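Local coordinates for protein fatty acyl CoA synthetase FADD13 (FATTY-ACYL-CoA SYNTHETASE) (PDB 3R44) that is a synthetase of the ANL superfamily, built from a large N-terminal domain and a smaller C-terminal domain, at residues F109-S114 / D137-V142; I240-F245 / W251-E256; G323-L328 / G404-K409; I489-I494 / E509-T514. One frame throughout, in Å; residues are numbered along the deposited sequence. Where two conformers were deposited one is given.

Contact 1: residues F109-S114 / D137-V142; sequences FILSDS and DPPGTV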
loop_
_atom_site.group_PDB
_atom_site.type_symbol
_atom_site.label_atom_id
_atom_site.label_comp_id
_atom_site.label_asym_id
_atom_site.label_seq_id
_atom_site.Cartn_x
_atom_site.Cartn_y
_atom_site.Cartn_z
ATOM N N PHE A 109 5.299 4.319 -19.334
ATOM C CA PHE A 109 4.176 3.413 -19.495
ATOM C C PHE A 109 2.910 3.899 -18.822
ATOM O O PHE A 109 1.811 3.879 -19.411
ATOM C CB PHE A 109 4.504 2.020 -18.976
ATOM C CG PHE A 109 3.345 1.098 -19.046
ATOM C CD1 PHE A 109 2.986 0.500 -20.240
ATOM C CD2 PHE A 109 2.576 0.860 -17.923
ATOM C CE1 PHE A 109 1.865 -0.334 -20.292
ATOM C CE2 PHE A 109 1.462 0.053 -17.960
ATOM C CZ PHE A 109 1.113 -0.564 -19.148
ATOM N N ILE A 110 3.053 4.281 -17.563
ATOM C CA ILE A 110 1.936 4.729 -16.750
ATOM C C ILE A 110 1.256 5.934 -17.330
ATOM O O ILE A 110 0.015 5.974 -17.385
ATOM C CB ILE A 110 2.400 5.038 -15.288
ATOM C CG1 ILE A 110 2.749 3.711 -14.632
ATOM C CG2 ILE A 110 1.345 5.805 -14.507
ATOM C CD1 ILE A 110 3.393 3.871 -13.135
ATOM N N LEU A 111 2.067 6.912 -17.778
ATOM C CA LEU A 111 1.536 8.111 -18.435
ATOM C C LEU A 111 0.770 7.800 -19.687
ATOM O O LEU A 111 -0.270 8.395 -19.899
ATOM C CB LEU A 111 2.629 9.151 -18.690
ATOM C CG LEU A 111 3.338 9.734 -17.459
ATOM C CD1 LEU A 111 4.427 10.663 -17.962
ATOM C CD2 LEU A 111 2.346 10.532 -16.546
ATOM N N SER A 112 1.266 6.869 -20.505
ATOM C CA SER A 112 0.557 6.441 -21.697
ATOM C C SER A 112 -0.659 5.664 -21.397
ATOM O O SER A 112 -1.694 5.859 -22.030
ATOM C CB SER A 112 1.395 5.515 -22.569
ATOM O OG SER A 112 2.492 6.203 -23.068
ATOM N N ASP A 113 -0.544 4.709 -20.483
ATOM C CA ASP A 113 -1.664 3.885 -20.164
ATOM C C ASP A 113 -2.840 4.681 -19.560
ATOM O O ASP A 113 -4.023 4.412 -19.871
ATOM C CB ASP A 113 -1.276 2.773 -19.190
ATOM C CG ASP A 113 -2.424 1.748 -18.966
ATOM O OD1 ASP A 113 -2.539 0.792 -19.770
ATOM O OD2 ASP A 113 -3.166 1.858 -17.981
ATOM N N SER A 114 -2.521 5.606 -18.667
ATOM C CA SER A 114 -3.511 6.412 -18.002
ATOM C C SER A 114 -4.077 7.489 -18.892
ATOM O O SER A 114 -5.134 8.037 -18.571
ATOM C CB SER A 114 -2.960 7.070 -16.751
ATOM O OG SER A 114 -1.883 7.938 -17.050
ATOM N N ASP A 137 8.887 10.078 -29.426
ATOM C CA ASP A 137 7.435 10.186 -29.274
ATOM C C ASP A 137 7.048 10.032 -27.780
ATOM O O ASP A 137 6.686 8.937 -27.335
ATOM C CB ASP A 137 6.713 9.123 -30.128
ATOM C CG ASP A 137 6.917 9.323 -31.614
ATOM O OD1 ASP A 137 6.169 10.122 -32.214
ATOM O OD2 ASP A 137 7.827 8.673 -32.171
ATOM N N PRO A 138 7.150 11.125 -26.995
ATOM C CA PRO A 138 6.723 11.008 -25.584
ATOM C C PRO A 138 5.213 10.667 -25.480
ATOM O O PRO A 138 4.516 10.715 -26.491
ATOM C CB PRO A 138 7.033 12.393 -24.982
ATOM C CG PRO A 138 7.886 13.113 -25.988
ATOM C CD PRO A 138 7.610 12.487 -27.344
ATOM N N PRO A 139 4.715 10.292 -24.275
ATOM C CA PRO A 139 3.296 9.946 -24.075
ATOM C C PRO A 139 2.408 11.013 -24.652
ATOM O O PRO A 139 2.499 12.173 -24.214
ATOM C CB PRO A 139 3.163 9.901 -22.557
ATOM C CG PRO A 139 4.541 9.449 -22.124
ATOM C CD PRO A 139 5.513 10.073 -23.053
ATOM N N GLY A 140 1.604 10.652 -25.656
ATOM C CA GLY A 140 1.020 11.645 -26.542
ATOM C C GLY A 140 -0.137 12.458 -25.994
ATOM O O GLY A 140 -0.502 13.482 -26.582
ATOM N N THR A 141 -0.735 11.978 -24.905
ATOM C CA THR A 141 -1.844 12.643 -24.236
ATOM C C THR A 141 -1.384 13.824 -23.363
ATOM O O THR A 141 -2.196 14.673 -23.028
ATOM C CB THR A 141 -2.646 11.624 -23.364
ATOM O OG1 THR A 141 -1.756 10.993 -22.420
ATOM C CG2 THR A 141 -3.296 10.540 -24.255
ATOM N N VAL A 142 -0.102 13.857 -22.976
ATOM C CA VAL A 142 0.393 14.887 -22.054
ATOM C C VAL A 142 0.514 16.223 -22.796
ATOM O O VAL A 142 1.334 16.361 -23.674
ATOM C CB VAL A 142 1.727 14.528 -21.403
ATOM C CG1 VAL A 142 2.123 15.623 -20.435
ATOM C CG2 VAL A 142 1.634 13.131 -20.633
HETATM O O HOH W 1 1.323 7.370 -25.909
#

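Contact 2: residues I240-F245 / W251-E256; sequences ISMPQF and WSLIVE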
loop_
_atom_site.group_PDB
_atom_site.type_symbol
_atom_site.label_atom_id
_atom_site.label_comp_id
_atom_site.label_asym_id
_atom_site.label_seq_id
_atom_site.Cartn_x
_atom_site.Cartn_y
_atom_site.Cartn_z
ATOM N N ILE A 240 0.903 15.243 10.557
ATOM C CA ILE A 240 2.244 15.687 10.847
ATOM C C ILE A 240 3.105 15.028 9.790
ATOM O O ILE A 240 3.242 13.821 9.756
ATOM C CB ILE A 240 2.676 15.301 12.272
ATOM C CG1 ILE A 240 1.617 15.751 13.306
ATOM C CG2 ILE A 240 4.080 15.841 12.566
ATOM C CD1 ILE A 240 1.330 17.257 13.359
ATOM N N SER A 241 3.703 15.824 8.930
ATOM C CA SER A 241 4.409 15.270 7.801
ATOM C C SER A 241 5.932 15.227 7.986
ATOM O O SER A 241 6.565 16.245 8.346
ATOM C CB SER A 241 4.057 16.066 6.541
ATOM O OG SER A 241 4.867 15.659 5.469
ATOM N N MET A 242 6.502 14.048 7.717
ATOM C CA MET A 242 7.950 13.824 7.613
ATOM C C MET A 242 8.274 13.277 6.202
ATOM O O MET A 242 8.225 12.097 5.997
ATOM C CB MET A 242 8.466 12.852 8.714
ATOM C CG MET A 242 9.956 12.881 8.860
ATOM S SD MET A 242 10.623 11.648 10.068
ATOM C CE MET A 242 11.808 12.601 10.898
ATOM N N PRO A 243 8.554 14.155 5.216
ATOM C CA PRO A 243 8.581 13.734 3.816
ATOM C C PRO A 243 9.725 12.808 3.498
ATOM O O PRO A 243 9.512 11.868 2.706
ATOM C CB PRO A 243 8.654 15.052 3.016
ATOM C CG PRO A 243 8.525 16.109 3.950
ATOM C CD PRO A 243 8.533 15.614 5.364
ATOM N N GLN A 244 10.853 12.990 4.204
ATOM C CA GLN A 244 11.992 12.080 4.150
ATOM C C GLN A 244 12.175 11.418 5.535
ATOM O O GLN A 244 12.625 12.075 6.423
ATOM C CB GLN A 244 13.269 12.871 3.826
ATOM N N PHE A 245 11.825 10.144 5.698
ATOM C CA PHE A 245 11.968 9.461 6.986
ATOM C C PHE A 245 13.428 9.473 7.429
ATOM O O PHE A 245 14.308 9.150 6.628
ATOM C CB PHE A 245 11.442 8.021 6.954
ATOM C CG PHE A 245 11.715 7.256 8.235
ATOM C CD1 PHE A 245 11.017 7.564 9.395
ATOM C CD2 PHE A 245 12.705 6.277 8.288
ATOM C CE1 PHE A 245 11.280 6.897 10.576
ATOM C CE2 PHE A 245 12.946 5.581 9.466
ATOM C CZ PHE A 245 12.229 5.919 10.616
ATOM N N TRP A 251 11.706 10.721 16.583
ATOM C CA TRP A 251 11.169 10.772 17.948
ATOM C C TRP A 251 11.027 12.215 18.399
ATOM O O TRP A 251 10.095 12.536 19.104
ATOM C CB TRP A 251 11.999 9.964 18.945
ATOM C CG TRP A 251 11.808 8.464 18.826
ATOM C CD1 TRP A 251 12.722 7.576 18.376
ATOM C CD2 TRP A 251 10.624 7.708 19.118
ATOM N NE1 TRP A 251 12.201 6.305 18.381
ATOM C CE2 TRP A 251 10.904 6.357 18.790
ATOM C CE3 TRP A 251 9.346 8.037 19.558
ATOM C CZ2 TRP A 251 9.974 5.328 18.963
ATOM C CZ3 TRP A 251 8.406 7.006 19.731
ATOM C CH2 TRP A 251 8.723 5.679 19.424
ATOM N N SER A 252 11.977 13.071 18.038
ATOM C CA SER A 252 11.902 14.491 18.366
ATOM C C SER A 252 10.638 15.094 17.775
ATOM O O SER A 252 10.002 15.957 18.351
ATOM C CB SER A 252 13.109 15.234 17.772
ATOM O OG SER A 252 13.116 16.585 18.187
ATOM N N LEU A 253 10.311 14.651 16.578
ATOM C CA LEU A 253 9.201 15.199 15.847
ATOM C C LEU A 253 7.945 14.736 16.548
ATOM O O LEU A 253 7.003 15.518 16.711
ATOM C CB LEU A 253 9.237 14.689 14.396
ATOM C CG LEU A 253 8.018 15.054 13.539
ATOM C CD1 LEU A 253 7.722 16.570 13.598
ATOM C CD2 LEU A 253 8.152 14.548 12.059
ATOM N N ILE A 254 7.927 13.464 16.936
ATOM C CA ILE A 254 6.781 12.854 17.619
ATOM C C ILE A 254 6.496 13.581 18.964
ATOM O O ILE A 254 5.336 13.875 19.319
ATOM C CB ILE A 254 7.036 11.347 17.818
ATOM C CG1 ILE A 254 6.716 10.579 16.530
ATOM C CG2 ILE A 254 6.267 10.771 19.015
ATOM C CD1 ILE A 254 7.179 9.113 16.574
ATOM N N VAL A 255 7.563 13.943 19.650
ATOM C CA VAL A 255 7.439 14.703 20.899
ATOM C C VAL A 255 7.017 16.140 20.680
ATOM O O VAL A 255 6.014 16.576 21.290
ATOM C CB VAL A 255 8.716 14.612 21.746
ATOM C CG1 VAL A 255 8.626 15.478 22.994
ATOM C CG2 VAL A 255 8.968 13.141 22.150
ATOM N N GLU A 256 7.764 16.873 19.852
ATOM C CA GLU A 256 7.503 18.279 19.578
ATOM C C GLU A 256 6.094 18.530 19.060
ATOM O O GLU A 256 5.503 19.561 19.388
ATOM C CB GLU A 256 8.504 18.904 18.589
ATOM C CG GLU A 256 9.905 18.936 19.066
ATOM C CD GLU A 256 10.099 19.754 20.337
ATOM O OE1 GLU A 256 9.388 20.768 20.533
ATOM O OE2 GLU A 256 10.985 19.389 21.133
#

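Contact 3: residues G323-L328 / G404-K409; sequences GGTLLL and GYLYIK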
loop_
_atom_site.group_PDB
_atom_site.type_symbol
_atom_site.label_atom_id
_atom_site.label_comp_id
_atom_site.label_asym_id
_atom_site.label_seq_id
_atom_site.Cartn_x
_atom_site.Cartn_y
_atom_site.Cartn_z
ATOM N N GLY A 323 -7.886 -0.680 2.485
ATOM C CA GLY A 323 -8.702 -1.300 3.518
ATOM C C GLY A 323 -8.681 -2.811 3.411
ATOM O O GLY A 323 -8.193 -3.397 2.455
ATOM N N GLY A 324 -9.252 -3.484 4.365
ATOM C CA GLY A 324 -9.317 -4.927 4.251
ATOM C C GLY A 324 -9.466 -5.513 5.627
ATOM O O GLY A 324 -10.604 -5.596 6.120
ATOM N N THR A 325 -8.359 -5.925 6.247
ATOM C CA THR A 325 -8.370 -6.401 7.610
ATOM C C THR A 325 -7.440 -5.542 8.483
ATOM O O THR A 325 -6.411 -5.021 8.021
ATOM C CB THR A 325 -7.979 -7.924 7.796
ATOM O OG1 THR A 325 -6.625 -8.134 7.395
ATOM C CG2 THR A 325 -8.903 -8.908 7.016
ATOM N N LEU A 326 -7.788 -5.475 9.773
ATOM C CA LEU A 326 -7.013 -4.799 10.791
ATOM C C LEU A 326 -6.927 -5.656 12.038
ATOM O O LEU A 326 -7.919 -6.258 12.459
ATOM C CB LEU A 326 -7.558 -3.394 11.107
ATOM C CG LEU A 326 -7.374 -2.320 9.996
ATOM C CD1 LEU A 326 -8.125 -1.120 10.462
ATOM C CD2 LEU A 326 -5.898 -1.966 9.708
ATOM N N LEU A 327 -5.714 -5.753 12.557
ATOM C CA LEU A 327 -5.436 -6.446 13.834
ATOM C C LEU A 327 -5.276 -5.344 14.836
ATOM O O LEU A 327 -4.262 -4.629 14.866
ATOM C CB LEU A 327 -4.198 -7.332 13.711
ATOM C CG LEU A 327 -3.792 -8.086 14.980
ATOM C CD1 LEU A 327 -4.847 -9.166 15.189
ATOM C CD2 LEU A 327 -2.385 -8.674 14.887
ATOM N N LEU A 328 -6.301 -5.155 15.640
ATOM C CA LEU A 328 -6.300 -4.069 16.570
ATOM C C LEU A 328 -5.229 -4.272 17.669
ATOM O O LEU A 328 -4.711 -5.379 17.891
ATOM C CB LEU A 328 -7.748 -3.813 17.082
ATOM C CG LEU A 328 -8.770 -3.475 15.951
ATOM C CD1 LEU A 328 -10.148 -3.152 16.516
ATOM C CD2 LEU A 328 -8.289 -2.360 15.068
ATOM N N GLY A 404 -12.298 -15.647 13.284
ATOM C CA GLY A 404 -12.335 -14.650 12.242
ATOM C C GLY A 404 -11.036 -13.939 11.915
ATOM O O GLY A 404 -11.028 -12.954 11.169
ATOM N N TYR A 405 -9.918 -14.457 12.414
ATOM C CA TYR A 405 -8.623 -13.808 12.214
ATOM C C TYR A 405 -7.986 -14.376 10.954
ATOM O O TYR A 405 -7.869 -15.612 10.794
ATOM C CB TYR A 405 -7.725 -13.955 13.428
ATOM C CG TYR A 405 -8.139 -13.122 14.608
ATOM C CD1 TYR A 405 -7.678 -11.847 14.767
ATOM C CD2 TYR A 405 -9.040 -13.589 15.531
ATOM C CE1 TYR A 405 -8.052 -11.051 15.860
ATOM C CE2 TYR A 405 -9.465 -12.790 16.608
ATOM C CZ TYR A 405 -8.965 -11.550 16.765
ATOM O OH TYR A 405 -9.328 -10.814 17.844
ATOM N N LEU A 406 -7.611 -13.476 10.068
ATOM C CA LEU A 406 -6.945 -13.802 8.802
ATOM C C LEU A 406 -5.434 -13.993 8.986
ATOM O O LEU A 406 -4.769 -13.175 9.640
ATOM C CB LEU A 406 -7.148 -12.658 7.812
ATOM C CG LEU A 406 -6.487 -12.799 6.444
ATOM C CD1 LEU A 406 -6.979 -14.098 5.791
ATOM C CD2 LEU A 406 -6.771 -11.604 5.502
ATOM N N TYR A 407 -4.905 -15.061 8.383
ATOM C CA TYR A 407 -3.469 -15.346 8.351
ATOM C C TYR A 407 -3.115 -15.476 6.885
ATOM O O TYR A 407 -3.616 -16.352 6.206
ATOM C CB TYR A 407 -3.095 -16.641 9.085
ATOM C CG TYR A 407 -3.217 -16.543 10.594
ATOM C CD1 TYR A 407 -2.101 -16.282 11.372
ATOM C CD2 TYR A 407 -4.440 -16.658 11.229
ATOM C CE1 TYR A 407 -2.185 -16.157 12.746
ATOM C CE2 TYR A 407 -4.547 -16.531 12.627
ATOM C CZ TYR A 407 -3.422 -16.291 13.363
ATOM O OH TYR A 407 -3.504 -16.156 14.711
ATOM N N ILE A 408 -2.300 -14.569 6.374
ATOM C CA ILE A 408 -1.865 -14.675 5.008
ATOM C C ILE A 408 -0.745 -15.691 4.855
ATOM O O ILE A 408 0.292 -15.660 5.547
ATOM C CB ILE A 408 -1.448 -13.305 4.434
ATOM C CG1 ILE A 408 -2.602 -12.304 4.493
ATOM C CG2 ILE A 408 -0.898 -13.432 2.988
ATOM C CD1 ILE A 408 -3.623 -12.442 3.468
ATOM N N LYS A 409 -0.933 -16.600 3.925
ATOM C CA LYS A 409 0.027 -17.676 3.717
ATOM C C LYS A 409 0.956 -17.413 2.567
ATOM O O LYS A 409 2.128 -17.800 2.631
ATOM C CB LYS A 409 -0.683 -19.011 3.481
ATOM C CG LYS A 409 -1.512 -19.481 4.637
ATOM C CD LYS A 409 -0.664 -19.649 5.882
ATOM C CE LYS A 409 -1.474 -20.067 7.106
ATOM N NZ LYS A 409 -2.138 -21.414 6.896
#

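Contact 4: residues I489-I494 / E509-T514; sequences IFAEAI and EQYSAT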
loop_
_atom_site.group_PDB
_atom_site.type_symbol
_atom_site.label_atom_id
_atom_site.label_comp_id
_atom_site.label_asym_id
_atom_site.label_seq_id
_atom_site.Cartn_x
_atom_site.Cartn_y
_atom_site.Cartn_z
ATOM N N ILE A 489 17.410 -27.350 -3.093
ATOM C CA ILE A 489 18.725 -26.718 -2.959
ATOM C C ILE A 489 19.002 -26.575 -1.473
ATOM O O ILE A 489 18.288 -25.872 -0.818
ATOM C CB ILE A 489 18.760 -25.322 -3.618
ATOM C CG1 ILE A 489 18.658 -25.464 -5.136
ATOM C CG2 ILE A 489 20.000 -24.508 -3.206
ATOM C CD1 ILE A 489 18.357 -24.158 -5.831
ATOM N N PHE A 490 20.024 -27.253 -0.960
ATOM C CA PHE A 490 20.421 -27.067 0.421
ATOM C C PHE A 490 21.247 -25.792 0.503
ATOM O O PHE A 490 22.052 -25.496 -0.386
ATOM C CB PHE A 490 21.185 -28.275 0.931
ATOM C CG PHE A 490 20.338 -29.502 1.098
ATOM C CD1 PHE A 490 19.368 -29.547 2.090
ATOM C CD2 PHE A 490 20.508 -30.610 0.276
ATOM C CE1 PHE A 490 18.568 -30.679 2.244
ATOM C CE2 PHE A 490 19.710 -31.773 0.444
ATOM C CZ PHE A 490 18.742 -31.784 1.426
ATOM N N ALA A 491 21.013 -25.020 1.552
ATOM C CA ALA A 491 21.771 -23.784 1.809
ATOM C C ALA A 491 22.183 -23.791 3.237
ATOM O O ALA A 491 21.486 -24.371 4.098
ATOM C CB ALA A 491 20.875 -22.539 1.542
ATOM N N GLU A 492 23.253 -23.063 3.548
ATOM C CA GLU A 492 23.596 -22.873 4.938
ATOM C C GLU A 492 22.679 -21.828 5.589
ATOM O O GLU A 492 22.550 -21.830 6.782
ATOM C CB GLU A 492 25.082 -22.443 5.081
ATOM C CG GLU A 492 26.039 -23.530 4.691
ATOM C CD GLU A 492 25.948 -24.788 5.578
ATOM O OE1 GLU A 492 25.798 -24.627 6.821
ATOM O OE2 GLU A 492 26.006 -25.927 5.016
ATOM N N ALA A 493 22.106 -20.924 4.787
ATOM C CA ALA A 493 21.294 -19.815 5.255
ATOM C C ALA A 493 20.404 -19.306 4.140
ATOM O O ALA A 493 20.793 -19.309 2.970
ATOM C CB ALA A 493 22.162 -18.637 5.772
ATOM N N ILE A 494 19.239 -18.831 4.557
ATOM C CA ILE A 494 18.272 -18.146 3.740
ATOM C C ILE A 494 18.330 -16.641 4.071
ATOM O O ILE A 494 18.490 -16.264 5.230
ATOM C CB ILE A 494 16.871 -18.743 4.027
ATOM C CG1 ILE A 494 16.818 -20.137 3.393
ATOM C CG2 ILE A 494 15.748 -17.860 3.486
ATOM C CD1 ILE A 494 15.673 -20.989 4.024
ATOM N N GLU A 509 17.739 -13.698 -6.700
ATOM C CA GLU A 509 19.024 -13.174 -7.107
ATOM C C GLU A 509 20.132 -14.178 -6.849
ATOM O O GLU A 509 21.031 -14.366 -7.662
ATOM C CB GLU A 509 19.377 -11.929 -6.282
ATOM C CG GLU A 509 18.785 -10.603 -6.735
ATOM C CD GLU A 509 19.021 -9.482 -5.681
ATOM O OE1 GLU A 509 20.094 -9.477 -5.014
ATOM O OE2 GLU A 509 18.126 -8.622 -5.509
ATOM N N GLN A 510 20.115 -14.758 -5.662
ATOM C CA GLN A 510 21.142 -15.705 -5.273
ATOM C C GLN A 510 21.206 -16.863 -6.247
ATOM O O GLN A 510 22.297 -17.203 -6.754
ATOM C CB GLN A 510 20.847 -16.228 -3.876
ATOM C CG GLN A 510 21.224 -15.276 -2.737
ATOM C CD GLN A 510 20.857 -15.830 -1.396
ATOM O OE1 GLN A 510 20.089 -16.783 -1.299
ATOM N NE2 GLN A 510 21.424 -15.269 -0.349
ATOM N N TYR A 511 20.057 -17.475 -6.514
ATOM C CA TYR A 511 20.016 -18.638 -7.344
ATOM C C TYR A 511 19.862 -18.411 -8.857
ATOM O O TYR A 511 19.809 -19.378 -9.612
ATOM C CB TYR A 511 19.032 -19.677 -6.770
ATOM C CG TYR A 511 19.494 -20.049 -5.400
ATOM C CD1 TYR A 511 20.585 -20.914 -5.229
ATOM C CD2 TYR A 511 18.893 -19.494 -4.273
ATOM C CE1 TYR A 511 21.072 -21.211 -3.961
ATOM C CE2 TYR A 511 19.364 -19.787 -2.992
ATOM C CZ TYR A 511 20.454 -20.681 -2.846
ATOM O OH TYR A 511 20.937 -20.974 -1.574
ATOM N N SER A 512 19.935 -17.161 -9.318
ATOM C CA SER A 512 19.955 -16.918 -10.749
ATOM C C SER A 512 21.192 -17.577 -11.367
ATOM O O SER A 512 21.160 -17.923 -12.535
ATOM C CB SER A 512 19.960 -15.421 -11.113
ATOM O OG SER A 512 21.199 -14.865 -10.736
ATOM N N ALA A 513 22.247 -17.794 -10.575
ATOM C CA ALA A 513 23.464 -18.441 -11.113
ATOM C C ALA A 513 23.286 -19.932 -11.432
ATOM O O ALA A 513 24.182 -20.536 -12.031
ATOM C CB ALA A 513 24.621 -18.273 -10.152
ATOM N N THR A 514 22.175 -20.531 -11.011
ATOM C CA THR A 514 21.966 -21.966 -11.191
ATOM C C THR A 514 21.154 -22.307 -12.444
ATOM O O THR A 514 20.969 -23.472 -12.756
ATOM C CB THR A 514 21.316 -22.584 -9.966
ATOM O OG1 THR A 514 19.990 -22.091 -9.807
ATOM C CG2 THR A 514 22.150 -22.264 -8.719
HETATM O O HOH W 2 22.790 -23.119 -1.470
HETATM O O HOH W 3 20.089 -19.128 0.237
#

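Contact 1: residues F109-S114 / D137-V142
Ser112 OG, facing Pro139 where helix and loop meet, is held by a water at 3.3 Å and by a weak hydrogen bond with Ser108 O, one turn back on the helix. The same water takes a weak hydrogen bond from Gly140 N, so it bridges the two segments. With chi1 at -65°, OG lies beside its own backbone N and leans toward the loop, 3.8 Å from Pro139 CB. The proline ring closes the apolar part of the joint: its CG rests 3.9 Å from Leu111 CB, so the ring straddles two consecutive helix residues. Thr141 OG1 stays 3.9 Å from Leu111 O, too long for a bond, and pairs with Ser116 O instead. Pro139 to Val142 form a type I turn whose closing bond, Val142 N to Pro139 O, is weak. On the helix, Ser114 OG reaches back to Ile110 O at 2.8 Å, meeting it from the face opposite to Ser114 N. The loop leads from helix 126-134 into strand 144-147, the end of a beta-alpha-beta crossover from strand 118-121, and Leu111 and Val142 both pack on Val119 of that strand, against which helix 104-114 lies.

Contact 2: residues I240-F245 / W251-E256
Leu253 meets Ile240 and Met242 through aliphatic branches, with no flat group at the interface. The two rings of these segments serve other neighbours: the Trp251 indole makes a cation-pi contact with Lys307 while its NE1 is hydrogen-bonded to Met272 O, and the Phe245 ring packs against Val250, Ile268 and Met272. Leu253 does the joining, with one methyl for each partner. Its CD1 lies 3.9 Å from Ile240 CG2, and its CD2 lies 3.8 Å from Met242 CB. The second methyl also brushes further along the methionine, 4.0 Å from Met242 CG. Because Leu253 CG stands opposite its backbone N (chi1 173°), the branch extends from the helix toward the strand, and its two methyls part, CD1 to Ile240 and CD2 to Met242. In both pairs the side chains overlap flank to flank, pointing opposite ways. Ser241, between the two partners in sequence, turns its CB the other way, and its OG is hydrogen-bonded to Glu37 OE1 and Tyr35 OH. Ile240, on the strand, and Met242, just beyond its end, both turn CB toward helix 247-256, which is part of the beta-alpha-beta crossover from strand 238-241 to strand 261-264. That crossover passes over strand 213-216, where Leu215 touches both Leu253 and Met242. The joint is held by apolar packing, with no polar bond between the segments to set its register.

Contact 3: residues G323-L328 / G404-K409
Thr325 and Leu406 meet roughly perpendicular, and so do Leu327 and Tyr405, giving two small contacts side by side. In the first, the methyl Leu406 CD2 comes up to both branches of the threonine, 3.8 Å from Thr325 CG2 and 4.0 Å from Thr325 OG1. The hydroxyl is flanked by both the backbone N and the carbonyl carbon (chi1 64°), which leaves the methyl beside the N and able to meet the leucine. Thr325 OG1 has its polar partner elsewhere, in Ala339 O. In the second, Leu327 CD1 arrives at the edge of the tyrosine ring, close to the ring plane, 3.8 Å from Tyr405 CE1 and 3.9 Å from Tyr405 CD1. The methyl therefore borders one side of the ring and does not lie over a face. The far end of the ring is fixed by a hydrogen bond between Tyr405 OH and Asp331 OD2. Strand 324-327 belongs to the mixed nine-strand sheet of the large domain, running antiparallel to both its neighbours, 310-316 and 341-342. Strand 406-410 is one arm of a separate two-strand antiparallel hairpin with 396-400, so the contact lays a hairpin against the side chains of a sheet. Ala339 links the two elements a second time, since its backbone also bonds with that of Leu406. The Leu406 side chain also touches Tyr315 of strand 310-316 and Val365 of strand 364-369.

Contact 4: residues I489-I494 / E509-T514
Ile489 and Tyr511 lie with their CA atoms 9.3 Å apart, a separation across which strand 487-490 and the C-terminal part of helix 504-511 meet through side chains and bridging waters. The strand is at the edge of the mixed three-strand sheet of the C-terminal domain, parallel to strand 454-461, and this part of the helix packs over the sheet, with Tyr511 also touching Ile458 and Leu446. Tyr511 carries nearly everything. The tyrosine and isoleucine side chains run antiparallel and overlap along their length, and Ile489 CG2 approaches the ring obliquely, a tight 3.5 Å from Tyr511 CE1. Ile489 CG1 keeps to the side of the backbone N (chi1 -69°) and carries CD1 to within 4.0 Å of Tyr511 CD1. Further out, Ala491 CB sits 3.5 Å from Tyr511 OH. Two waters bond to the hydroxyl. One, at the ring edge and in its plane, donates to Tyr511 OH and also to Phe490 O at 2.7 Å. The other accepts from Tyr511 OH at 2.7 Å and passes its own hydrogens to Ala493 O and Gln510 OE1, linking strand exit and helix by water. Tyr511 O takes two donors from a single residue: Thr514 N, and Thr514 OG1 at 2.7 Å, lying in the carbonyl plane with a C=O...OG1 angle of 146°.

The four contacts follow one another along the chain and none touches another. Contacts 2 and 3 share the mixed nine-strand sheet, 2 at strand 238-241 and 3 at strand 324-327, with centres 28 Å apart and nearest atoms about 17 Å apart. Contact 1 packs against a separate parallel four-strand sheet; its centre is 37 Å from that of contact 3, across the centre of the chain. Contact 4 lies in the C-terminal domain, yet its nearest atoms come to about 14 Å from contact 3, the smallest gap between any two. The histidine in the model is bound by residues such as His192, Glu193 and His196, and no segment of the four contributes to its pocket.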